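Local coordinates for beta-glucuronidase (uncultured Clostridium sp., PDB 6U7J), which hydrolyses beta-D-glucuronides, probably including estrogen glucuronides, as a gut microbial family 2 glycosyl hydrolase, at residues 229-235 / 263-269; 278-283 / 405-410; 525-529 / 580-585. All blocks are in the same frame, centred on the assembly; numbering follows the deposited sequence.

Contact 1: 229-235 / 263-269; sequences VYIRDEK and YLYKLDI. Unlike the reference sequence in segment 229-235: Arg232 (reference Leu).
Strands 229-232 and 265-269 run antiparallel, their axes 4.7 Å apart at closest, and four backbone bonds tie Tyr230 to Asp268 and Arg232 to Lys266 as hydrogen-bonded pairs. Ile231-Leu267 lies between them and Val229-Ile269 just beyond Tyr230-Asp268, both non-hydrogen-bonded, and Val229, Ile231, Leu267 and Ile269 share one face of the sheet. There the CD1 methyl of Leu267 sits between two neighbours, 3.6 Å from Val229 CG1 and 3.8 Å from Ile231 CG1, and strands 198-208 and 211-220 cover this apolar patch.

On the face of Tyr230, Arg232, Lys266 and Asp268 the contact is polar. Arg232 runs extended from CG to NE, and its NE makes a salt bridge with Asp268 OD2 at 2.9 Å; the bond is bent, meeting the carboxylate on its anti side but out of its plane, which is turned 67° from the guanidinium. Asp268 OD1 is taken by His275 and Thr277, so both carboxylate oxygens are engaged.

Past the strands, Glu234 lies over the Tyr263 ring: its CG makes a CH-pi contact 3.6 Å from the ring centroid, and its carboxylate stacks on the ring with the planes 23° apart. Its OE2 accepts Leu264 N from above the carboxylate plane. The phenol oxygen of Tyr263 receives two donors, Glu234 N in a nearly straight bond of 3.1 Å and Lys235 NZ at 2.7 Å. The whole is a pairing of central strands in a four-stranded antiparallel sheet, one layer of the immunoglobulin-like beta-sandwich domain of family 2 glycosyl hydrolases.

Contact 2: 278-283 / 405-410; sequences LPFGIR and NHPCVV
This is an interdomain contact, in which the last strand of the beta-sandwich and the linker after it meet the loop that leads into barrel strand 409-416. The main polar link is Arg283. Its chain, bent at chi2 (103°), brings Arg283 NE to Pro407 O in a 3.0 Å hydrogen bond that meets a lone pair in the carbonyl plane. Arg283 NH2 adds weak bonds to Val409 O at 3.1 Å and to Pro407 O at 3.5 Å. These carbonyls belong to the type I turn from His406 to Val409, and Arg443 also bonds to His406 O and Val409 O, so two arginines grip the same turn.

Beside this, the Pro407 ring packs on the backbone of Gly281, its CG 3.7 Å from Gly281 N; the lack of a side chain at Gly281 permits this close approach. At the far end Leu278 CD2 touches Asn405 ND2 at 3.6 Å, the two side chains crossing at about a right angle. The Asn405 amide is held by the backbone of Ile201 and Val203, on another sandwich strand. Such an interface belongs to the junction between the immunoglobulin-like and TIM-barrel domains of family 2 enzymes.

Contact 3: 525-529 / 580-585; sequences EEYQK and KTAAFA
Lys580 opens the second segment by laying its CB 3.8 Å from Glu525 OE1, while its extended chain crosses Gln528 at about a right angle on the way to Asp555, Thr511 and Gly571. Thr581 follows, and its backbone N donates to Glu525 OE1 at 3.0 Å, on the anti side of the carboxylate and 29° out of its plane. The extended Glu525 chain thus reaches across to the backbone of Thr581. Its other oxygen, OE2, is held by Gly514 N and by His516 of the second subunit, so the carboxylate joins both helices to the neighbour.

At Ala582 the helices come close: its CB lies 3.8 Å from Lys529 CA and also 3.8 Å from Gln528 OE1. One water ties this spot together, accepting from Ala582 N and donating to Glu525 O and to Gln528 OE1 at 2.8 Å. Ala585, a turn later, puts its CB 3.7 Å from Lys529 CE, alongside the aliphatic part of a chain whose NZ pairs with Glu533. The two helices cross at -30°, their segment axes 8.7 Å apart, a near-parallel packing of outer helices of the TIM barrel at a subunit interface.

Overall arrangement
Contacts 1 and 2 are neighbours, their centres about 12 Å apart, and both reach the four-stranded sheet of the beta-sandwich: strand 265-271 of contact 1 pairs with strand 274-280 of contact 2. Backbone bonds between Leu267 and Leu278 and between Tyr265 and Phe280 join them directly. Along the chain contact 1 closes before contact 2 opens, and contact 2 then spans to the barrel at 405-410. Contact 3 comes last, wholly within the barrel domain, its centre about 44 Å from that of contact 1 and about 35 Å from that of contact 2. Together they trace a path from sandwich sheet through domain junction to barrel helices meeting a second subunit.

Contact 1: 229-235 / 263-269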
loop_
_atom_site.group_PDB
_atom_site.type_symbol
_atom_site.label_atom_id
_atom_site.label_comp_id
_atom_site.label_asym_id
_atom_site.label_seq_id
_atom_site.Cartn_x
_atom_site.Cartn_y
_atom_site.Cartn_z
ATOM N N VAL B 229 -24.303 3.816 54.844
ATOM C CA VAL B 229 -24.390 3.425 53.443
ATOM C C VAL B 229 -25.452 4.281 52.773
ATOM O O VAL B 229 -26.628 4.219 53.149
ATOM C CB VAL B 229 -24.730 1.934 53.276
ATOM C CG1 VAL B 229 -24.999 1.607 51.812
ATOM C CG2 VAL B 229 -23.622 1.080 53.818
ATOM N N TYR B 230 -25.046 5.071 51.784
ATOM C CA TYR B 230 -25.970 5.849 50.978
ATOM C C TYR B 230 -26.013 5.289 49.563
ATOM O O TYR B 230 -25.012 4.788 49.035
ATOM C CB TYR B 230 -25.569 7.326 50.903
ATOM C CG TYR B 230 -25.364 8.046 52.221
ATOM C CD1 TYR B 230 -24.084 8.304 52.698
ATOM C CD2 TYR B 230 -26.443 8.505 52.969
ATOM C CE1 TYR B 230 -23.885 8.976 53.886
ATOM C CE2 TYR B 230 -26.251 9.181 54.160
ATOM C CZ TYR B 230 -24.970 9.418 54.617
ATOM O OH TYR B 230 -24.760 10.097 55.805
ATOM N N ILE B 231 -27.173 5.396 48.942
ATOM C CA ILE B 231 -27.307 5.151 47.518
ATOM C C ILE B 231 -27.635 6.493 46.890
ATOM O O ILE B 231 -28.687 7.081 47.178
ATOM C CB ILE B 231 -28.367 4.091 47.211
ATOM C CG1 ILE B 231 -27.948 2.764 47.846
ATOM C CG2 ILE B 231 -28.551 3.949 45.710
ATOM C CD1 ILE B 231 -28.628 1.555 47.255
ATOM N N ARG B 232 -26.714 6.998 46.073
ATOM C CA ARG B 232 -26.862 8.290 45.426
ATOM C C ARG B 232 -27.165 8.104 43.944
ATOM O O ARG B 232 -26.724 7.139 43.312
ATOM C CB ARG B 232 -25.603 9.141 45.593
ATOM C CG ARG B 232 -25.051 9.158 47.008
ATOM C CD ARG B 232 -24.155 10.370 47.248
ATOM N NE ARG B 232 -23.812 10.506 48.661
ATOM C CZ ARG B 232 -24.152 11.547 49.412
ATOM N NH1 ARG B 232 -24.846 12.539 48.879
ATOM N NH2 ARG B 232 -23.811 11.596 50.694
ATOM N N ASP B 233 -27.939 9.039 43.403
ATOM C CA ASP B 233 -28.246 9.046 41.984
ATOM C C ASP B 233 -27.121 9.786 41.257
ATOM O O ASP B 233 -26.088 10.113 41.847
ATOM C CB ASP B 233 -29.647 9.629 41.750
ATOM C CG ASP B 233 -29.752 11.119 42.074
ATOM O OD1 ASP B 233 -28.729 11.794 42.287
ATOM O OD2 ASP B 233 -30.891 11.627 42.109
ATOM N N GLU B 234 -27.307 10.067 39.966
ATOM C CA GLU B 234 -26.248 10.716 39.204
ATOM C C GLU B 234 -26.103 12.190 39.543
ATOM O O GLU B 234 -25.026 12.755 39.331
ATOM C CB GLU B 234 -26.495 10.537 37.708
ATOM C CG GLU B 234 -26.341 9.091 37.275
ATOM C CD GLU B 234 -26.173 8.932 35.774
ATOM O OE1 GLU B 234 -26.757 9.739 35.011
ATOM O OE2 GLU B 234 -25.466 7.980 35.369
ATOM N N LYS B 235 -27.152 12.820 40.073
ATOM C CA LYS B 235 -27.046 14.155 40.650
ATOM C C LYS B 235 -26.488 14.135 42.074
ATOM O O LYS B 235 -26.498 15.175 42.747
ATOM C CB LYS B 235 -28.415 14.850 40.633
ATOM C CG LYS B 235 -29.190 14.695 39.320
ATOM C CD LYS B 235 -30.286 13.621 39.417
ATOM C CE LYS B 235 -30.452 12.840 38.097
ATOM N NZ LYS B 235 -31.332 11.624 38.221
ATOM N N TYR B 263 -27.238 4.379 33.085
ATOM C CA TYR B 263 -27.435 5.131 34.320
ATOM C C TYR B 263 -26.680 4.416 35.433
ATOM O O TYR B 263 -26.764 3.189 35.554
ATOM C CB TYR B 263 -28.925 5.269 34.677
ATOM C CG TYR B 263 -29.198 6.339 35.712
ATOM C CD1 TYR B 263 -29.119 6.055 37.074
ATOM C CD2 TYR B 263 -29.518 7.636 35.331
ATOM C CE1 TYR B 263 -29.364 7.036 38.031
ATOM C CE2 TYR B 263 -29.759 8.621 36.271
ATOM C CZ TYR B 263 -29.685 8.315 37.621
ATOM O OH TYR B 263 -29.923 9.294 38.555
ATOM N N LEU B 264 -25.940 5.164 36.244
ATOM C CA LEU B 264 -25.152 4.553 37.309
ATOM C C LEU B 264 -25.467 5.220 38.635
ATOM O O LEU B 264 -25.230 6.421 38.796
ATOM C CB LEU B 264 -23.649 4.641 37.021
ATOM C CG LEU B 264 -23.193 3.925 35.745
ATOM C CD1 LEU B 264 -21.707 4.184 35.466
ATOM C CD2 LEU B 264 -23.491 2.432 35.850
ATOM N N TYR B 265 -25.996 4.444 39.577
ATOM C CA TYR B 265 -26.055 4.882 40.963
ATOM C C TYR B 265 -24.687 4.692 41.611
ATOM O O TYR B 265 -23.795 4.053 41.055
ATOM C CB TYR B 265 -27.126 4.109 41.736
ATOM C CG TYR B 265 -28.531 4.417 41.284
ATOM C CD1 TYR B 265 -29.094 3.743 40.205
ATOM C CD2 TYR B 265 -29.299 5.390 41.927
ATOM C CE1 TYR B 265 -30.381 4.026 39.775
ATOM C CE2 TYR B 265 -30.592 5.683 41.496
ATOM C CZ TYR B 265 -31.125 4.988 40.421
ATOM O OH TYR B 265 -32.403 5.252 39.973
ATOM N N LYS B 266 -24.515 5.257 42.801
ATOM C CA LYS B 266 -23.281 5.075 43.554
ATOM C C LYS B 266 -23.614 4.531 44.933
ATOM O O LYS B 266 -24.453 5.099 45.639
ATOM C CB LYS B 266 -22.488 6.383 43.666
ATOM C CG LYS B 266 -22.334 7.145 42.358
ATOM C CD LYS B 266 -22.894 8.551 42.503
ATOM C CE LYS B 266 -22.861 9.326 41.196
ATOM N NZ LYS B 266 -23.006 8.436 39.994
ATOM N N LEU B 267 -22.981 3.412 45.291
ATOM C CA LEU B 267 -22.966 2.917 46.667
ATOM C C LEU B 267 -21.880 3.685 47.412
ATOM O O LEU B 267 -20.689 3.440 47.218
ATOM C CB LEU B 267 -22.721 1.412 46.703
ATOM C CG LEU B 267 -23.132 0.701 48.006
ATOM C CD1 LEU B 267 -24.621 0.905 48.299
ATOM C CD2 LEU B 267 -22.796 -0.795 47.993
ATOM N N ASP B 268 -22.293 4.632 48.254
ATOM C CA ASP B 268 -21.399 5.568 48.927
ATOM C C ASP B 268 -21.314 5.178 50.397
ATOM O O ASP B 268 -22.315 5.263 51.124
ATOM C CB ASP B 268 -21.915 6.995 48.755
ATOM C CG ASP B 268 -20.903 8.063 49.160
ATOM O OD1 ASP B 268 -19.669 7.837 49.085
ATOM O OD2 ASP B 268 -21.369 9.162 49.542
ATOM N N ILE B 269 -20.124 4.759 50.831
ATOM C CA ILE B 269 -19.938 4.039 52.083
ATOM C C ILE B 269 -18.953 4.795 52.966
ATOM O O ILE B 269 -17.857 5.160 52.516
ATOM C CB ILE B 269 -19.432 2.609 51.830
ATOM C CG1 ILE B 269 -20.331 1.897 50.819
ATOM C CG2 ILE B 269 -19.317 1.832 53.131
ATOM C CD1 ILE B 269 -19.785 0.556 50.340
#

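Contact 2: 278-283 / 405-410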
loop_
_atom_site.group_PDB
_atom_site.type_symbol
_atom_site.label_atom_id
_atom_site.label_comp_id
_atom_site.label_asym_id
_atom_site.label_seq_id
_atom_site.Cartn_x
_atom_site.Cartn_y
_atom_site.Cartn_z
ATOM N N LEU B 278 -18.752 3.157 45.133
ATOM C CA LEU B 278 -18.816 2.186 44.048
ATOM C C LEU B 278 -19.943 2.537 43.088
ATOM O O LEU B 278 -21.114 2.540 43.503
ATOM C CB LEU B 278 -19.027 0.781 44.613
ATOM C CG LEU B 278 -19.174 -0.333 43.578
ATOM C CD1 LEU B 278 -17.811 -0.706 42.976
ATOM C CD2 LEU B 278 -19.826 -1.543 44.205
ATOM N N PRO B 279 -19.660 2.838 41.816
ATOM C CA PRO B 279 -20.745 2.947 40.832
ATOM C C PRO B 279 -21.357 1.583 40.570
ATOM O O PRO B 279 -20.694 0.554 40.684
ATOM C CB PRO B 279 -20.049 3.490 39.576
ATOM C CG PRO B 279 -18.659 3.944 40.043
ATOM C CD PRO B 279 -18.336 3.109 41.227
ATOM N N PHE B 280 -22.647 1.576 40.243
ATOM C CA PHE B 280 -23.301 0.334 39.847
ATOM C C PHE B 280 -24.542 0.676 39.036
ATOM O O PHE B 280 -24.977 1.832 38.981
ATOM C CB PHE B 280 -23.637 -0.552 41.059
ATOM C CG PHE B 280 -24.791 -0.052 41.895
ATOM C CD1 PHE B 280 -24.582 0.871 42.915
ATOM C CD2 PHE B 280 -26.080 -0.526 41.678
ATOM C CE1 PHE B 280 -25.645 1.333 43.695
ATOM C CE2 PHE B 280 -27.156 -0.063 42.456
ATOM C CZ PHE B 280 -26.937 0.867 43.465
ATOM N N GLY B 281 -25.091 -0.339 38.379
ATOM C CA GLY B 281 -26.241 -0.149 37.520
ATOM C C GLY B 281 -27.348 -1.124 37.852
ATOM O O GLY B 281 -27.104 -2.278 38.203
ATOM N N ILE B 282 -28.581 -0.649 37.722
ATOM C CA ILE B 282 -29.754 -1.490 37.936
ATOM C C ILE B 282 -30.263 -1.949 36.581
ATOM O O ILE B 282 -30.678 -1.126 35.751
ATOM C CB ILE B 282 -30.853 -0.752 38.716
ATOM C CG1 ILE B 282 -30.297 -0.212 40.041
ATOM C CG2 ILE B 282 -32.049 -1.687 38.931
ATOM C CD1 ILE B 282 -31.225 0.760 40.753
ATOM N N ARG B 283 -30.247 -3.261 36.364
ATOM C CA ARG B 283 -30.723 -3.837 35.116
ATOM C C ARG B 283 -30.867 -5.333 35.300
ATOM O O ARG B 283 -30.086 -5.956 36.024
ATOM C CB ARG B 283 -29.766 -3.544 33.947
ATOM C CG ARG B 283 -28.320 -3.983 34.177
ATOM C CD ARG B 283 -28.025 -5.252 33.421
ATOM N NE ARG B 283 -26.700 -5.806 33.694
ATOM C CZ ARG B 283 -26.447 -6.664 34.679
ATOM N NH1 ARG B 283 -27.421 -7.038 35.505
ATOM N NH2 ARG B 283 -25.221 -7.141 34.847
ATOM N N ASN B 405 -19.523 -6.433 39.859
ATOM C CA ASN B 405 -20.378 -5.269 40.035
ATOM C C ASN B 405 -20.544 -4.446 38.766
ATOM O O ASN B 405 -21.213 -3.407 38.798
ATOM C CB ASN B 405 -19.823 -4.403 41.162
ATOM C CG ASN B 405 -19.890 -5.111 42.504
ATOM O OD1 ASN B 405 -20.857 -5.821 42.782
ATOM N ND2 ASN B 405 -18.863 -4.938 43.332
ATOM N N HIS B 406 -19.963 -4.883 37.655
ATOM C CA HIS B 406 -20.114 -4.174 36.390
ATOM C C HIS B 406 -21.458 -4.507 35.731
ATOM O O HIS B 406 -21.675 -5.642 35.294
ATOM C CB HIS B 406 -18.964 -4.526 35.446
ATOM C CG HIS B 406 -17.669 -3.831 35.769
ATOM N ND1 HIS B 406 -17.574 -2.464 35.930
ATOM C CD2 HIS B 406 -16.411 -4.316 35.926
ATOM C CE1 HIS B 406 -16.318 -2.138 36.189
ATOM N NE2 HIS B 406 -15.592 -3.244 36.189
ATOM N N PRO B 407 -22.381 -3.550 35.631
ATOM C CA PRO B 407 -23.580 -3.790 34.831
ATOM C C PRO B 407 -23.280 -4.040 33.363
ATOM O O PRO B 407 -24.097 -4.693 32.678
ATOM C CB PRO B 407 -24.395 -2.502 35.013
ATOM C CG PRO B 407 -23.342 -1.452 35.284
ATOM C CD PRO B 407 -22.282 -2.149 36.089
ATOM N N CYS B 408 -22.154 -3.586 32.821
ATOM C CA CYS B 408 -21.944 -3.846 31.398
ATOM C C CYS B 408 -21.765 -5.353 31.130
ATOM O O CYS B 408 -22.145 -5.822 30.052
ATOM C CB CYS B 408 -20.778 -2.998 30.858
ATOM S SG CYS B 408 -19.145 -3.539 31.468
ATOM N N VAL B 409 -21.293 -6.126 32.114
ATOM C CA VAL B 409 -21.085 -7.553 31.901
ATOM C C VAL B 409 -22.416 -8.294 31.976
ATOM O O VAL B 409 -23.034 -8.362 33.039
ATOM C CB VAL B 409 -20.091 -8.130 32.905
ATOM C CG1 VAL B 409 -20.004 -9.664 32.784
ATOM C CG2 VAL B 409 -18.742 -7.495 32.686
ATOM N N VAL B 410 -22.869 -8.871 30.854
ATOM C CA VAL B 410 -24.123 -9.613 30.874
ATOM C C VAL B 410 -23.921 -11.104 30.704
ATOM O O VAL B 410 -24.907 -11.862 30.781
ATOM C CB VAL B 410 -25.121 -9.082 29.831
ATOM C CG1 VAL B 410 -25.291 -7.569 30.009
ATOM C CG2 VAL B 410 -24.678 -9.455 28.402
#

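Contact 3: 525-529 / 580-585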
loop_
_atom_site.group_PDB
_atom_site.type_symbol
_atom_site.label_atom_id
_atom_site.label_comp_id
_atom_site.label_asym_id
_atom_site.label_seq_id
_atom_site.Cartn_x
_atom_site.Cartn_y
_atom_site.Cartn_z
ATOM N N GLU B 525 -10.599 -6.031 -0.443
ATOM C CA GLU B 525 -11.585 -5.365 0.400
ATOM C C GLU B 525 -13.004 -5.691 -0.033
ATOM O O GLU B 525 -13.913 -5.719 0.801
ATOM C CB GLU B 525 -11.379 -3.845 0.376
ATOM C CG GLU B 525 -10.020 -3.360 0.868
ATOM C CD GLU B 525 -10.011 -1.872 1.215
ATOM O OE1 GLU B 525 -11.095 -1.323 1.471
ATOM O OE2 GLU B 525 -8.923 -1.241 1.218
ATOM N N GLU B 526 -13.220 -5.914 -1.334
ATOM C CA GLU B 526 -14.559 -6.253 -1.799
ATOM C C GLU B 526 -14.969 -7.636 -1.301
ATOM O O GLU B 526 -16.129 -7.853 -0.942
ATOM C CB GLU B 526 -14.616 -6.167 -3.326
ATOM C CG GLU B 526 -14.468 -4.736 -3.860
ATOM C CD GLU B 526 -13.010 -4.208 -3.861
ATOM O OE1 GLU B 526 -12.044 -5.008 -3.751
ATOM O OE2 GLU B 526 -12.834 -2.976 -3.996
ATOM N N TYR B 527 -14.020 -8.573 -1.240
ATOM C CA TYR B 527 -14.350 -9.917 -0.790
ATOM C C TYR B 527 -14.774 -9.915 0.677
ATOM O O TYR B 527 -15.729 -10.611 1.056
ATOM C CB TYR B 527 -13.165 -10.865 -1.003
ATOM C CG TYR B 527 -13.519 -12.298 -0.706
ATOM C CD1 TYR B 527 -13.953 -13.149 -1.715
ATOM C CD2 TYR B 527 -13.469 -12.792 0.597
ATOM C CE1 TYR B 527 -14.302 -14.470 -1.434
ATOM C CE2 TYR B 527 -13.815 -14.098 0.887
ATOM C CZ TYR B 527 -14.233 -14.933 -0.128
ATOM O OH TYR B 527 -14.579 -16.231 0.162
ATOM N N GLN B 528 -14.080 -9.143 1.518
ATOM C CA GLN B 528 -14.485 -9.056 2.918
ATOM C C GLN B 528 -15.934 -8.605 3.031
ATOM O O GLN B 528 -16.701 -9.145 3.839
ATOM C CB GLN B 528 -13.577 -8.096 3.683
ATOM C CG GLN B 528 -13.748 -8.133 5.192
ATOM C CD GLN B 528 -12.880 -7.108 5.910
ATOM O OE1 GLN B 528 -12.758 -5.965 5.476
ATOM N NE2 GLN B 528 -12.275 -7.519 7.013
ATOM N N LYS B 529 -16.333 -7.626 2.215
ATOM C CA LYS B 529 -17.696 -7.133 2.300
ATOM C C LYS B 529 -18.700 -8.209 1.888
ATOM O O LYS B 529 -19.722 -8.404 2.565
ATOM C CB LYS B 529 -17.857 -5.877 1.451
ATOM C CG LYS B 529 -19.241 -5.243 1.557
ATOM C CD LYS B 529 -19.700 -4.846 0.179
ATOM C CE LYS B 529 -20.887 -3.893 0.178
ATOM N NZ LYS B 529 -22.063 -4.542 -0.467
ATOM N N LYS B 580 -11.768 -0.096 6.586
ATOM C CA LYS B 580 -11.768 -0.610 5.225
ATOM C C LYS B 580 -13.187 -0.489 4.660
ATOM O O LYS B 580 -14.118 -0.100 5.373
ATOM C CB LYS B 580 -11.253 -2.051 5.211
ATOM C CG LYS B 580 -10.069 -2.291 6.191
ATOM C CD LYS B 580 -9.517 -3.729 6.150
ATOM C CE LYS B 580 -8.479 -3.947 7.254
ATOM N NZ LYS B 580 -8.037 -5.366 7.390
ATOM N N THR B 581 -13.382 -0.858 3.382
ATOM C CA THR B 581 -14.679 -0.610 2.732
ATOM C C THR B 581 -15.834 -1.297 3.457
ATOM O O THR B 581 -16.904 -0.707 3.618
ATOM C CB THR B 581 -14.669 -1.063 1.267
ATOM O OG1 THR B 581 -14.393 -2.467 1.196
ATOM C CG2 THR B 581 -13.642 -0.320 0.475
ATOM N N ALA B 582 -15.645 -2.544 3.894
ATOM C CA ALA B 582 -16.748 -3.273 4.508
ATOM C C ALA B 582 -17.314 -2.549 5.730
ATOM O O ALA B 582 -18.507 -2.682 6.028
ATOM C CB ALA B 582 -16.301 -4.678 4.891
ATOM N N ALA B 583 -16.494 -1.758 6.431
ATOM C CA ALA B 583 -16.995 -1.044 7.601
ATOM C C ALA B 583 -18.227 -0.218 7.262
ATOM O O ALA B 583 -19.159 -0.120 8.069
ATOM C CB ALA B 583 -15.907 -0.147 8.192
ATOM N N PHE B 584 -18.247 0.381 6.072
ATOM C CA PHE B 584 -19.331 1.283 5.711
ATOM C C PHE B 584 -20.611 0.511 5.423
ATOM O O PHE B 584 -21.707 0.971 5.762
ATOM C CB PHE B 584 -18.916 2.145 4.511
ATOM C CG PHE B 584 -17.873 3.163 4.859
ATOM C CD1 PHE B 584 -18.240 4.393 5.396
ATOM C CD2 PHE B 584 -16.524 2.872 4.709
ATOM C CE1 PHE B 584 -17.274 5.325 5.759
ATOM C CE2 PHE B 584 -15.557 3.793 5.077
ATOM C CZ PHE B 584 -15.932 5.021 5.606
ATOM N N ALA B 585 -20.486 -0.671 4.822
ATOM C CA ALA B 585 -21.659 -1.513 4.610
ATOM C C ALA B 585 -22.175 -2.062 5.929
ATOM O O ALA B 585 -23.388 -2.075 6.165
ATOM C CB ALA B 585 -21.330 -2.655 3.648
HETATM O O HOH W 1 -13.442 -4.260 3.386
#